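Siderophore enterobactin esterase (Emericella nidulans, PDB 6GUO) hydrolyses the ester bonds of the iron carrier enterobactin, a xenosiderophore, so that its iron can be released inside the fungal cell. Local coordinates at residues Q229-Q234 / R247-R252; R221-S226 / G289-G294; G83-A88 / P144-K149; Y31-S36 / E140-F145; G60-L65 / S96-R101. All coordinates share one frame; numbering follows the deposited sequence. Where two conformers were deposited one is given.

Contact 1 (Q229-Q234 / R247-R252); sequences QYPVRQ and RAAEQR
The methyl group of A249 is the centre of the apolar part of this contact. It faces the loop 229-234 and rests against the ring of P231, with A249 CB 3.5 Å from P231 CD. The neighbouring ring atom is almost as near, P231 CG lying 3.7 Å from the same A249 CB, so the methyl meets the CG-CD edge of the proline ring. The backbone shares in this packing: Q229 O stands 3.7 Å from A249 CB. At this point the two chains come to 4.7 Å between Q229 CA and A249 CA, an approach that the small alanine permits.

No hydrogen bond crosses between the segments. The polar groups of Q229 are tied instead to the start of helix 254-268, its OE1 taking the backbone N-H of D256 and its N giving to N255 OD1. With CG anti to the backbone N (chi1 -167°) and the rest of the chain extended, Q229 runs out past the helix, and its CG comes within 4.0 Å of A249 O. That same CG lies over one face of the Y230 ring, toward its rim.

Charged groups act at the far side of the helix, where R247 forms a salt bridge to E117 and Q251 NE2 bonds to the same carboxylate. E117 belongs to the proline-rich insertion that narrows the active site. The whole is a loop folded back onto the helix that follows it, in the excursion after strand 219-225 of the alpha/beta-hydrolase sheet.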
# COMPACT_ATOMS: atom_id res chain seq x y z
N GLN A 229 14.38 5.34 -14.67
CA GLN A 229 15.40 5.72 -15.65
C GLN A 229 14.84 6.59 -16.79
O GLN A 229 15.60 7.32 -17.44
CB GLN A 229 16.07 4.48 -16.23
CG GLN A 229 17.34 4.75 -17.03
CD GLN A 229 18.07 3.48 -17.43
OE1 GLN A 229 18.11 2.51 -16.67
NE2 GLN A 229 18.65 3.49 -18.62
N TYR A 230 13.53 6.51 -17.04
CA TYR A 230 12.88 7.21 -18.14
C TYR A 230 11.75 8.10 -17.63
O TYR A 230 10.57 7.79 -17.81
CB TYR A 230 12.37 6.19 -19.16
CG TYR A 230 13.48 5.32 -19.71
CD1 TYR A 230 14.32 5.79 -20.72
CD2 TYR A 230 13.71 4.05 -19.20
CE1 TYR A 230 15.34 5.01 -21.23
CE2 TYR A 230 14.73 3.25 -19.70
CZ TYR A 230 15.55 3.73 -20.71
OH TYR A 230 16.56 2.95 -21.20
N PRO A 231 12.11 9.23 -16.98
CA PRO A 231 11.08 10.07 -16.36
C PRO A 231 10.13 10.73 -17.36
O PRO A 231 10.50 10.97 -18.51
CB PRO A 231 11.89 11.12 -15.58
CG PRO A 231 13.26 11.07 -16.12
CD PRO A 231 13.47 9.69 -16.65
N VAL A 232 8.91 10.98 -16.89
CA VAL A 232 7.85 11.59 -17.67
C VAL A 232 7.50 12.91 -16.99
O VAL A 232 7.29 12.95 -15.78
CB VAL A 232 6.61 10.67 -17.72
CG1 VAL A 232 5.44 11.36 -18.41
CG2 VAL A 232 6.96 9.36 -18.43
N ARG A 233 7.41 13.97 -17.78
CA ARG A 233 7.13 15.29 -17.23
C ARG A 233 5.74 15.32 -16.62
O ARG A 233 4.77 14.90 -17.26
CB ARG A 233 7.26 16.37 -18.29
CG ARG A 233 7.16 17.76 -17.72
CD ARG A 233 7.71 18.80 -18.66
NE ARG A 233 7.62 20.13 -18.08
CZ ARG A 233 7.86 21.26 -18.73
NH1 ARG A 233 8.23 21.25 -20.02
NH2 ARG A 233 7.74 22.43 -18.10
N GLN A 234 5.64 15.80 -15.38
CA GLN A 234 4.36 15.89 -14.70
C GLN A 234 3.61 17.12 -15.18
O GLN A 234 4.21 18.04 -15.74
CB GLN A 234 4.55 15.89 -13.18
CG GLN A 234 5.21 14.61 -12.65
CD GLN A 234 4.54 13.33 -13.15
OE1 GLN A 234 3.33 13.13 -12.96
NE2 GLN A 234 5.32 12.47 -13.80
N ARG A 247 18.48 14.31 -15.68
CA ARG A 247 19.91 14.19 -15.36
C ARG A 247 20.15 13.10 -14.32
O ARG A 247 20.95 12.19 -14.55
CB ARG A 247 20.47 15.52 -14.86
CG ARG A 247 21.96 15.50 -14.55
CD ARG A 247 22.45 16.84 -14.01
NE ARG A 247 23.88 16.79 -13.70
CZ ARG A 247 24.64 17.85 -13.41
NH1 ARG A 247 24.13 19.08 -13.37
NH2 ARG A 247 25.93 17.67 -13.14
N ALA A 248 19.46 13.21 -13.19
CA ALA A 248 19.56 12.22 -12.11
C ALA A 248 19.20 10.81 -12.58
O ALA A 248 19.90 9.86 -12.25
CB ALA A 248 18.67 12.63 -10.94
N ALA A 249 18.12 10.70 -13.36
CA ALA A 249 17.67 9.41 -13.91
C ALA A 249 18.72 8.72 -14.79
O ALA A 249 18.93 7.51 -14.67
CB ALA A 249 16.38 9.60 -14.69
N GLU A 250 19.37 9.48 -15.67
CA GLU A 250 20.39 8.91 -16.56
C GLU A 250 21.64 8.47 -15.79
O GLU A 250 22.21 7.43 -16.10
CB GLU A 250 20.76 9.90 -17.67
CG GLU A 250 21.62 9.31 -18.78
CD GLU A 250 23.13 9.41 -18.54
OE1 GLU A 250 23.58 10.20 -17.69
OE2 GLU A 250 23.87 8.67 -19.23
N GLN A 251 22.04 9.24 -14.78
CA GLN A 251 23.20 8.88 -13.94
C GLN A 251 22.94 7.65 -13.08
O GLN A 251 23.81 6.78 -12.94
CB GLN A 251 23.60 10.05 -13.04
CG GLN A 251 24.19 11.23 -13.79
CD GLN A 251 24.62 12.36 -12.89
OE1 GLN A 251 24.46 12.30 -11.67
NE2 GLN A 251 25.18 13.41 -13.48
N ARG A 252 21.74 7.57 -12.51
CA ARG A 252 21.39 6.50 -11.58
C ARG A 252 21.05 5.19 -12.26
O ARG A 252 21.23 4.13 -11.68
CB ARG A 252 20.28 6.95 -10.65
CG ARG A 252 20.76 8.05 -9.73
CD ARG A 252 19.69 8.56 -8.79
NE ARG A 252 20.20 9.69 -8.02
CZ ARG A 252 19.67 10.16 -6.89
NH1 ARG A 252 18.59 9.59 -6.35
NH2 ARG A 252 20.23 11.20 -6.29

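Contact 2 (R221-S226 / G289-G294); sequences RLSFGS and GPALSG
R221 NH2 is gripped from two directions: it gives a 2.8 Å hydrogen bond to the oxygen of water 1 and another bond to Y279 OH. The water sits at the edge of the guanidinium, in its plane, and donates a hydrogen bond to the helix, its oxygen lying 2.8 Å from A291 O. This bridge spans a gap in which R221 NH2 and A291 O are 3.9 Å apart. The charge itself is answered by E275, which pairs with R221 NE. The arginine chain leaves the strand with CG anti to the backbone N (chi1 -170°) and stays extended as far as NE, which carries the flat group under the helix. There G294 lies over one face, with G294 C 3.5 Å from R221 NH2.

The pairing is strand against helix in an alpha/beta-hydrolase: the C-terminal helix 288-301 packs on one face of the central sheet, and the short segments run nearly antiparallel, at 160°, with axes 9.1 Å apart. Closer to the strand's C-terminal end, S223 OG touches the A291 methyl, 3.5 Å from A291 CB. The outer surface of the helix meets the second subunit, where P290 packs on P290 of that chain.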
# COMPACT_ATOMS: atom_id res chain seq x y z
N ARG A 221 14.10 -10.82 -4.62
CA ARG A 221 13.20 -10.15 -5.55
C ARG A 221 13.70 -8.73 -5.76
O ARG A 221 13.79 -7.96 -4.81
CB ARG A 221 11.76 -10.12 -5.04
CG ARG A 221 10.78 -9.64 -6.10
CD ARG A 221 9.34 -9.71 -5.62
NE ARG A 221 8.37 -9.58 -6.72
CZ ARG A 221 7.61 -8.51 -6.99
NH1 ARG A 221 6.77 -8.56 -8.02
NH2 ARG A 221 7.67 -7.40 -6.25
N LEU A 222 14.05 -8.42 -7.01
CA LEU A 222 14.41 -7.07 -7.43
C LEU A 222 13.21 -6.41 -8.06
O LEU A 222 12.39 -7.08 -8.69
CB LEU A 222 15.54 -7.11 -8.46
CG LEU A 222 16.91 -7.47 -7.89
CD1 LEU A 222 17.83 -8.00 -8.98
CD2 LEU A 222 17.53 -6.26 -7.21
N SER A 223 13.10 -5.10 -7.90
CA SER A 223 12.04 -4.36 -8.58
C SER A 223 12.42 -2.92 -8.84
O SER A 223 13.34 -2.37 -8.22
CB SER A 223 10.73 -4.43 -7.79
OG SER A 223 10.81 -3.69 -6.58
N PHE A 224 11.72 -2.31 -9.79
CA PHE A 224 11.89 -0.89 -10.10
C PHE A 224 10.67 -0.40 -10.86
O PHE A 224 9.92 -1.20 -11.43
CB PHE A 224 13.18 -0.64 -10.90
CG PHE A 224 13.24 -1.36 -12.22
CD1 PHE A 224 12.80 -0.74 -13.39
CD2 PHE A 224 13.73 -2.67 -12.30
CE1 PHE A 224 12.86 -1.40 -14.62
CE2 PHE A 224 13.79 -3.33 -13.52
CZ PHE A 224 13.36 -2.70 -14.67
N GLY A 225 10.46 0.91 -10.85
CA GLY A 225 9.43 1.53 -11.68
C GLY A 225 9.99 1.88 -13.04
O GLY A 225 11.13 2.33 -13.14
N SER A 226 9.19 1.70 -14.10
CA SER A 226 9.67 1.94 -15.47
C SER A 226 10.14 3.38 -15.70
O SER A 226 11.06 3.62 -16.48
CB SER A 226 8.60 1.57 -16.51
OG SER A 226 7.54 2.51 -16.52
N GLY A 289 4.59 1.57 -2.86
CA GLY A 289 3.38 0.83 -2.51
C GLY A 289 3.23 -0.47 -3.28
O GLY A 289 3.14 -1.53 -2.66
N PRO A 290 3.22 -0.40 -4.63
CA PRO A 290 3.16 -1.62 -5.46
C PRO A 290 4.29 -2.62 -5.21
O PRO A 290 4.03 -3.82 -5.15
CB PRO A 290 3.23 -1.08 -6.89
CG PRO A 290 2.72 0.31 -6.81
CD PRO A 290 3.06 0.82 -5.43
N ALA A 291 5.52 -2.12 -5.06
CA ALA A 291 6.69 -2.99 -4.85
C ALA A 291 6.66 -3.67 -3.48
O ALA A 291 7.05 -4.84 -3.35
CB ALA A 291 7.98 -2.23 -5.04
N LEU A 292 6.22 -2.94 -2.45
CA LEU A 292 6.07 -3.52 -1.11
C LEU A 292 4.94 -4.55 -1.10
O LEU A 292 5.14 -5.68 -0.64
CB LEU A 292 5.83 -2.44 -0.06
CG LEU A 292 5.63 -2.90 1.39
CD1 LEU A 292 6.70 -3.88 1.87
CD2 LEU A 292 5.61 -1.67 2.27
N SER A 293 3.78 -4.17 -1.64
CA SER A 293 2.66 -5.10 -1.76
C SER A 293 3.08 -6.35 -2.52
O SER A 293 2.82 -7.47 -2.08
CB SER A 293 1.47 -4.44 -2.47
OG SER A 293 0.94 -3.38 -1.70
N GLY A 294 3.74 -6.16 -3.66
CA GLY A 294 4.24 -7.26 -4.49
C GLY A 294 5.25 -8.15 -3.78
O GLY A 294 5.21 -9.38 -3.93
O HOH W 1 9.09 -6.59 -3.99

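Contact 3 (G83-A88 / P144-K149)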
# COMPACT_ATOMS: atom_id res chain seq x y z
N GLY A 83 0.60 -16.83 9.50
CA GLY A 83 0.57 -15.40 9.81
C GLY A 83 1.97 -14.82 9.78
O GLY A 83 2.96 -15.53 9.95
N THR A 84 2.05 -13.51 9.54
CA THR A 84 3.33 -12.82 9.43
C THR A 84 3.39 -11.65 10.39
O THR A 84 2.46 -10.84 10.46
CB THR A 84 3.59 -12.34 7.99
OG1 THR A 84 3.47 -13.45 7.09
CG2 THR A 84 4.98 -11.74 7.85
N VAL A 85 4.48 -11.59 11.15
CA VAL A 85 4.79 -10.45 12.01
C VAL A 85 5.59 -9.44 11.20
O VAL A 85 6.52 -9.82 10.48
CB VAL A 85 5.56 -10.92 13.27
CG1 VAL A 85 6.06 -9.73 14.10
CG2 VAL A 85 4.68 -11.82 14.12
N VAL A 86 5.24 -8.16 11.32
CA VAL A 86 5.96 -7.07 10.67
C VAL A 86 6.81 -6.38 11.72
O VAL A 86 6.30 -6.04 12.79
CB VAL A 86 5.01 -6.04 10.03
CG1 VAL A 86 5.79 -4.91 9.37
CG2 VAL A 86 4.10 -6.72 9.02
N ILE A 87 8.09 -6.20 11.40
CA ILE A 87 9.03 -5.48 12.25
C ILE A 87 9.64 -4.36 11.42
O ILE A 87 10.44 -4.60 10.51
CB ILE A 87 10.13 -6.41 12.80
CG1 ILE A 87 9.50 -7.63 13.49
CG2 ILE A 87 11.02 -5.64 13.77
CD1 ILE A 87 9.33 -8.86 12.62
N ALA A 88 9.24 -3.13 11.72
CA ALA A 88 9.71 -1.96 11.00
C ALA A 88 10.76 -1.27 11.84
O ALA A 88 10.49 -0.91 12.98
CB ALA A 88 8.54 -1.02 10.73
N PRO A 144 16.30 -10.71 18.12
CA PRO A 144 16.13 -11.49 19.35
C PRO A 144 15.13 -10.90 20.33
O PRO A 144 14.45 -11.65 21.01
CB PRO A 144 17.55 -11.52 19.95
CG PRO A 144 18.44 -11.36 18.77
CD PRO A 144 17.72 -10.37 17.91
N PHE A 145 15.02 -9.58 20.40
CA PHE A 145 13.98 -8.95 21.22
C PHE A 145 12.59 -9.39 20.76
O PHE A 145 11.76 -9.79 21.57
CB PHE A 145 14.10 -7.42 21.19
CG PHE A 145 12.95 -6.71 21.83
CD1 PHE A 145 12.85 -6.64 23.22
CD2 PHE A 145 11.95 -6.11 21.06
CE1 PHE A 145 11.79 -5.99 23.83
CE2 PHE A 145 10.88 -5.46 21.66
CZ PHE A 145 10.80 -5.40 23.05
N VAL A 146 12.35 -9.33 19.45
CA VAL A 146 11.04 -9.72 18.90
C VAL A 146 10.77 -11.21 19.13
O VAL A 146 9.69 -11.59 19.60
CB VAL A 146 10.93 -9.34 17.41
CG1 VAL A 146 9.65 -9.90 16.79
CG2 VAL A 146 10.97 -7.83 17.25
N GLU A 147 11.76 -12.05 18.84
CA GLU A 147 11.60 -13.50 18.93
C GLU A 147 11.57 -14.03 20.36
O GLU A 147 10.74 -14.88 20.68
CB GLU A 147 12.68 -14.22 18.12
CG GLU A 147 12.54 -14.04 16.61
CD GLU A 147 13.44 -14.95 15.78
OE1 GLU A 147 14.11 -15.84 16.36
OE2 GLU A 147 13.48 -14.78 14.54
N LEU A 148 12.46 -13.53 21.22
CA LEU A 148 12.63 -14.07 22.58
C LEU A 148 11.85 -13.33 23.67
O LEU A 148 11.53 -13.94 24.69
CB LEU A 148 14.12 -14.13 22.94
CG LEU A 148 15.06 -14.80 21.93
CD1 LEU A 148 16.43 -15.00 22.54
CD2 LEU A 148 14.53 -16.13 21.41
N LYS A 149 11.57 -12.04 23.48
CA LYS A 149 10.81 -11.25 24.47
C LYS A 149 9.36 -10.98 24.08
O LYS A 149 8.45 -11.14 24.90
CB LYS A 149 11.52 -9.92 24.77
CG LYS A 149 12.87 -10.06 25.46
CD LYS A 149 12.73 -10.56 26.90
CE LYS A 149 13.82 -10.02 27.81
NZ LYS A 149 13.60 -8.58 28.14
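No flat group lies between V85, I87 and V146, the residues that meet here; the one aromatic ring of the helical segment, F145, is turned elsewhere. It meets the ring of W21 edge-to-face and stacks with F7 of the second subunit. The carboxylate of E147, the next flat group along, has a long, weak ion pair from its OE2 to R143 NE.

The contact itself is aliphatic. I87 and V146 reach toward each other tip to tip, across a backbone separation of 8.1 Å between I87 CA and V146 CA. I87 CG1 meets both branches of the valine, at 4.0 Å from V146 CG1 and 4.0 Å from V146 CG2, and so is set against the fork of the side chain. I87 CG2 adds a second touch, 4.1 Å from V146 CG2. V146 can present both methyls because its CG1 is anti to the backbone N (chi1 173°) while CG2 lies beside it. V85 contributes less, with its CG1 4.5 Å from V146 CG1. F151 packs on both V85 and V146, closing the seam from the side.

The helix is kinked at P144, whose nitrogen has no bond to the preceding turn, and has a wider pi-type turn in 145-149. V85 and I87 face helix 131-150, whereas T84 and V86 pack on helix 60-77 at the other face of the strand. A sheet sandwiched between helices in this way is the three-layer build of the alpha/beta-hydrolase fold.

Contact 4 (Y31-S36 / E140-F145)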
# COMPACT_ATOMS: atom_id res chain seq x y z
N TYR A 31 16.49 4.43 18.03
CA TYR A 31 15.71 3.83 16.96
C TYR A 31 14.28 3.67 17.46
O TYR A 31 14.02 3.66 18.67
CB TYR A 31 16.28 2.47 16.58
CG TYR A 31 17.61 2.56 15.88
CD1 TYR A 31 17.69 2.93 14.54
CD2 TYR A 31 18.80 2.29 16.56
CE1 TYR A 31 18.91 3.02 13.89
CE2 TYR A 31 20.03 2.37 15.91
CZ TYR A 31 20.08 2.73 14.58
OH TYR A 31 21.30 2.82 13.94
N GLN A 32 13.35 3.57 16.51
CA GLN A 32 11.96 3.27 16.80
C GLN A 32 11.64 1.99 16.05
O GLN A 32 11.84 1.93 14.83
CB GLN A 32 11.05 4.40 16.33
CG GLN A 32 9.56 4.14 16.56
CD GLN A 32 8.69 5.29 16.08
OE1 GLN A 32 8.90 6.44 16.47
NE2 GLN A 32 7.71 4.98 15.24
N ILE A 33 11.18 0.97 16.77
CA ILE A 33 10.71 -0.25 16.12
C ILE A 33 9.19 -0.31 16.24
O ILE A 33 8.65 -0.09 17.32
CB ILE A 33 11.44 -1.53 16.62
CG1 ILE A 33 11.10 -1.87 18.08
CG2 ILE A 33 12.95 -1.37 16.46
CD1 ILE A 33 11.38 -3.33 18.41
N ASP A 34 8.52 -0.55 15.12
CA ASP A 34 7.07 -0.75 15.10
C ASP A 34 6.86 -2.22 14.77
O ASP A 34 7.51 -2.74 13.87
CB ASP A 34 6.40 0.13 14.04
CG ASP A 34 6.34 1.59 14.44
OD1 ASP A 34 5.41 1.96 15.20
OD2 ASP A 34 7.19 2.38 13.98
N VAL A 35 5.98 -2.87 15.51
CA VAL A 35 5.69 -4.29 15.34
C VAL A 35 4.18 -4.50 15.21
O VAL A 35 3.41 -3.96 16.00
CB VAL A 35 6.23 -5.12 16.53
CG1 VAL A 35 5.99 -6.61 16.30
CG2 VAL A 35 7.71 -4.84 16.74
N SER A 36 3.77 -5.28 14.22
CA SER A 36 2.38 -5.70 14.10
C SER A 36 2.29 -7.20 13.94
O SER A 36 3.23 -7.84 13.47
CB SER A 36 1.68 -5.03 12.91
OG SER A 36 2.19 -5.48 11.67
N GLU A 140 21.22 -8.92 15.99
CA GLU A 140 21.64 -9.24 17.36
C GLU A 140 20.84 -8.55 18.47
O GLU A 140 20.83 -9.04 19.60
CB GLU A 140 23.14 -8.97 17.52
CG GLU A 140 23.99 -9.90 16.66
CD GLU A 140 25.47 -9.58 16.64
OE1 GLU A 140 25.98 -9.00 17.63
OE2 GLU A 140 26.13 -9.92 15.64
N ILE A 141 20.16 -7.45 18.16
CA ILE A 141 19.38 -6.69 19.15
C ILE A 141 17.88 -6.73 18.85
O ILE A 141 17.10 -7.16 19.70
CB ILE A 141 19.86 -5.21 19.23
CG1 ILE A 141 21.38 -5.14 19.46
CG2 ILE A 141 19.11 -4.45 20.32
CD1 ILE A 141 21.88 -5.81 20.73
N VAL A 142 17.49 -6.31 17.65
CA VAL A 142 16.06 -6.19 17.33
C VAL A 142 15.41 -7.56 17.18
O VAL A 142 14.41 -7.87 17.82
CB VAL A 142 15.82 -5.36 16.04
CG1 VAL A 142 14.33 -5.32 15.69
CG2 VAL A 142 16.36 -3.94 16.22
N ARG A 143 16.00 -8.40 16.33
CA ARG A 143 15.41 -9.70 16.04
C ARG A 143 15.26 -10.60 17.28
O ARG A 143 14.19 -11.17 17.49
CB ARG A 143 16.19 -10.37 14.92
CG ARG A 143 15.73 -11.77 14.57
CD ARG A 143 16.13 -12.05 13.14
NE ARG A 143 16.02 -13.46 12.82
CZ ARG A 143 16.38 -14.00 11.66
NH1 ARG A 143 16.24 -15.31 11.49
NH2 ARG A 143 16.88 -13.24 10.68
N PRO A 144 16.30 -10.71 18.12
CA PRO A 144 16.13 -11.49 19.35
C PRO A 144 15.13 -10.90 20.33
O PRO A 144 14.45 -11.65 21.01
CB PRO A 144 17.55 -11.52 19.95
CG PRO A 144 18.44 -11.36 18.77
CD PRO A 144 17.72 -10.37 17.91
N PHE A 145 15.02 -9.58 20.40
CA PHE A 145 13.98 -8.95 21.22
C PHE A 145 12.59 -9.39 20.76
O PHE A 145 11.76 -9.79 21.57
CB PHE A 145 14.10 -7.42 21.19
CG PHE A 145 12.95 -6.71 21.83
CD1 PHE A 145 12.85 -6.64 23.22
CD2 PHE A 145 11.95 -6.11 21.06
CE1 PHE A 145 11.79 -5.99 23.83
CE2 PHE A 145 10.88 -5.46 21.66
CZ PHE A 145 10.80 -5.40 23.05
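I33 holds CG1 between its backbone N and carbonyl carbon (chi1 68°) and then extends CD1 outward, which sends the tip of the chain to F145 and leaves CG2 turned to V142. I33 CD1 approaches the F145 ring at a slant, 3.9 Å from F145 CD2 and 3.9 Å from F145 CE2, one ring bond. The second touch is looser: I33 CG2 is 4.3 Å from V142 CG1. One isoleucine thus spans positions three residues apart, less than one turn of this widened helix, and all of its contact there is apolar. A bound triethylene glycol, probably from the crystallisation liquor, lies near the F145 side chain.

Q32, D34 and S36 point to the other face of the strand. Q32 NE2 gives a nearly straight hydrogen bond to D34 OD2, 2.9 Å long with an N-H...O angle of 166°, meeting the syn side of the carboxylate. D34 OD1 takes the backbone N-H of A14 of the second subunit, so both oxygens of this buried carboxylate are engaged and its rotation is fixed.

Within the sheet, strand 31-36 runs between strands 18-24 and 83-90, antiparallel to each. Helix 131-150 lies against the I33 side, where V142 also packs on I87 of strand 83-90, while helix 60-77 covers the other side through N61 and F64.

Contact 5 (G60-L65 / S96-R101); sequences GNALFL and SVFSPR
V97 and the F98 ring meet the A62 methyl from two directions about at right angles, and this is the dense part of the contact. V97 CG2 is 3.6 Å from A62 CB, and F98 lays a ring face over the methyl, with F98 CE1 3.6 Å from A62 CB. That ring leaves its backbone heading away from the helix and swings back, since CG is anti to the carbonyl carbon (chi1 -60°). Backbone groups fit in closely too: V97 O stands 3.4 Å from N61 CB, and V97 CG1 is 3.6 Å from N61 O.

On the polar side the segments are joined through water 2. This water donates to N61 OD1 and to V97 O, 2.8 Å from each of those oxygens, where the segments make no direct hydrogen bond. N61 ND2 is used elsewhere, on Y91 O. The far face of the contact is less enclosed: F98 is partly exposed, a triethylene glycol lies beside it, and H77 of the second subunit meets its ring.

Within the loop, S96 forms an ST turn, its OG accepting from F98 N at 3.2 Å with an N-H...O angle of 170°, and so holds the turn that carries V97 and F98. S99 OG accepts a capping bond from R101 N as the chain turns into helix 102-106. The chemistry is therefore divided: apolar packing probably sets the distance between loop and helix, while a shared water bridges the V97 carbonyl and the N61 side-chain oxygen, which has a further partner.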
# COMPACT_ATOMS: atom_id res chain seq x y z
N GLY A 60 11.53 2.14 8.31
CA GLY A 60 10.36 1.57 8.97
C GLY A 60 9.14 2.46 9.05
O GLY A 60 8.01 2.00 8.83
N ASN A 61 9.37 3.75 9.33
CA ASN A 61 8.27 4.71 9.49
C ASN A 61 7.45 4.89 8.21
O ASN A 61 6.28 5.27 8.28
CB ASN A 61 8.75 6.10 9.93
CG ASN A 61 9.73 6.05 11.09
OD1 ASN A 61 10.92 5.84 10.88
ND2 ASN A 61 9.24 6.28 12.30
N ALA A 62 8.07 4.66 7.05
CA ALA A 62 7.42 4.86 5.74
C ALA A 62 6.70 3.63 5.19
O ALA A 62 5.92 3.77 4.25
CB ALA A 62 8.46 5.32 4.73
N LEU A 63 6.99 2.46 5.75
CA LEU A 63 6.54 1.17 5.19
C LEU A 63 5.69 0.28 6.10
O LEU A 63 5.00 -0.62 5.60
CB LEU A 63 7.76 0.36 4.77
CG LEU A 63 8.77 1.05 3.85
CD1 LEU A 63 9.93 0.11 3.61
CD2 LEU A 63 8.12 1.45 2.54
N PHE A 64 5.75 0.52 7.41
CA PHE A 64 5.11 -0.34 8.41
C PHE A 64 3.63 -0.58 8.16
O PHE A 64 3.18 -1.72 8.13
CB PHE A 64 5.29 0.30 9.79
CG PHE A 64 4.59 -0.42 10.90
CD1 PHE A 64 4.99 -1.70 11.28
CD2 PHE A 64 3.55 0.18 11.59
CE1 PHE A 64 4.36 -2.36 12.32
CE2 PHE A 64 2.91 -0.47 12.63
CZ PHE A 64 3.32 -1.75 13.00
N LEU A 65 2.89 0.50 7.98
CA LEU A 65 1.44 0.42 7.86
C LEU A 65 1.00 -0.28 6.57
O LEU A 65 0.04 -1.06 6.60
CB LEU A 65 0.81 1.82 7.96
CG LEU A 65 1.07 2.61 9.25
CD1 LEU A 65 0.48 4.01 9.14
CD2 LEU A 65 0.50 1.90 10.48
N SER A 96 7.44 13.66 9.37
CA SER A 96 7.78 13.00 8.11
C SER A 96 7.92 11.51 8.37
O SER A 96 8.02 11.09 9.53
CB SER A 96 9.09 13.58 7.57
OG SER A 96 9.57 12.87 6.44
N VAL A 97 7.91 10.70 7.31
CA VAL A 97 8.14 9.25 7.45
C VAL A 97 9.56 8.81 7.03
O VAL A 97 9.86 7.62 7.09
CB VAL A 97 7.07 8.41 6.72
CG1 VAL A 97 5.70 8.68 7.32
CG2 VAL A 97 7.08 8.63 5.21
N PHE A 98 10.40 9.75 6.61
CA PHE A 98 11.81 9.47 6.33
C PHE A 98 12.70 10.31 7.23
O PHE A 98 12.35 11.44 7.56
CB PHE A 98 12.16 9.76 4.87
CG PHE A 98 11.36 8.95 3.89
CD1 PHE A 98 11.70 7.63 3.62
CD2 PHE A 98 10.27 9.50 3.23
CE1 PHE A 98 10.96 6.87 2.73
CE2 PHE A 98 9.53 8.76 2.33
CZ PHE A 98 9.88 7.44 2.07
N SER A 99 13.84 9.74 7.62
CA SER A 99 14.84 10.44 8.43
C SER A 99 16.15 10.58 7.65
O SER A 99 16.57 9.63 6.99
CB SER A 99 15.11 9.65 9.70
OG SER A 99 16.23 10.17 10.40
N PRO A 100 16.84 11.74 7.77
CA PRO A 100 18.20 11.86 7.20
C PRO A 100 19.21 10.82 7.72
O PRO A 100 20.21 10.55 7.05
CB PRO A 100 18.64 13.27 7.61
CG PRO A 100 17.41 13.99 8.03
CD PRO A 100 16.43 12.96 8.49
N ARG A 101 18.95 10.24 8.89
CA ARG A 101 19.80 9.19 9.47
C ARG A 101 19.93 7.93 8.61
O ARG A 101 20.87 7.16 8.77
CB ARG A 101 19.29 8.79 10.86
CG ARG A 101 19.52 9.87 11.91
CD ARG A 101 18.89 9.51 13.24
NE ARG A 101 19.39 8.23 13.77
CZ ARG A 101 18.91 7.62 14.85
NH1 ARG A 101 19.43 6.45 15.23
NH2 ARG A 101 17.91 8.15 15.55
O HOH W 2 11.76 5.89 8.21

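Contacts 3 and 4 are close neighbours, centres 7 Å apart: both use helix 131-150, and strands 83-90 and 31-36 adjoin in the sheet. Contact 5 is nested within the loop that contact 4 closes, and its helix 60-77 packs on the other face of those strands, F64 reaching both. Contact 2, about 17 Å from contact 5 between centres, touches it where L292 meets L63, so helices 60-77 and 288-301 share a side. Contact 1 follows strand 219-225, inside the loop closed by contact 2, 38 Å from contact 3 between centres. Contacts 2, 3 and 4 join helices to both faces of the sheet, contacts 1 and 5 loops to helices, and each has a residue reaching the second subunit.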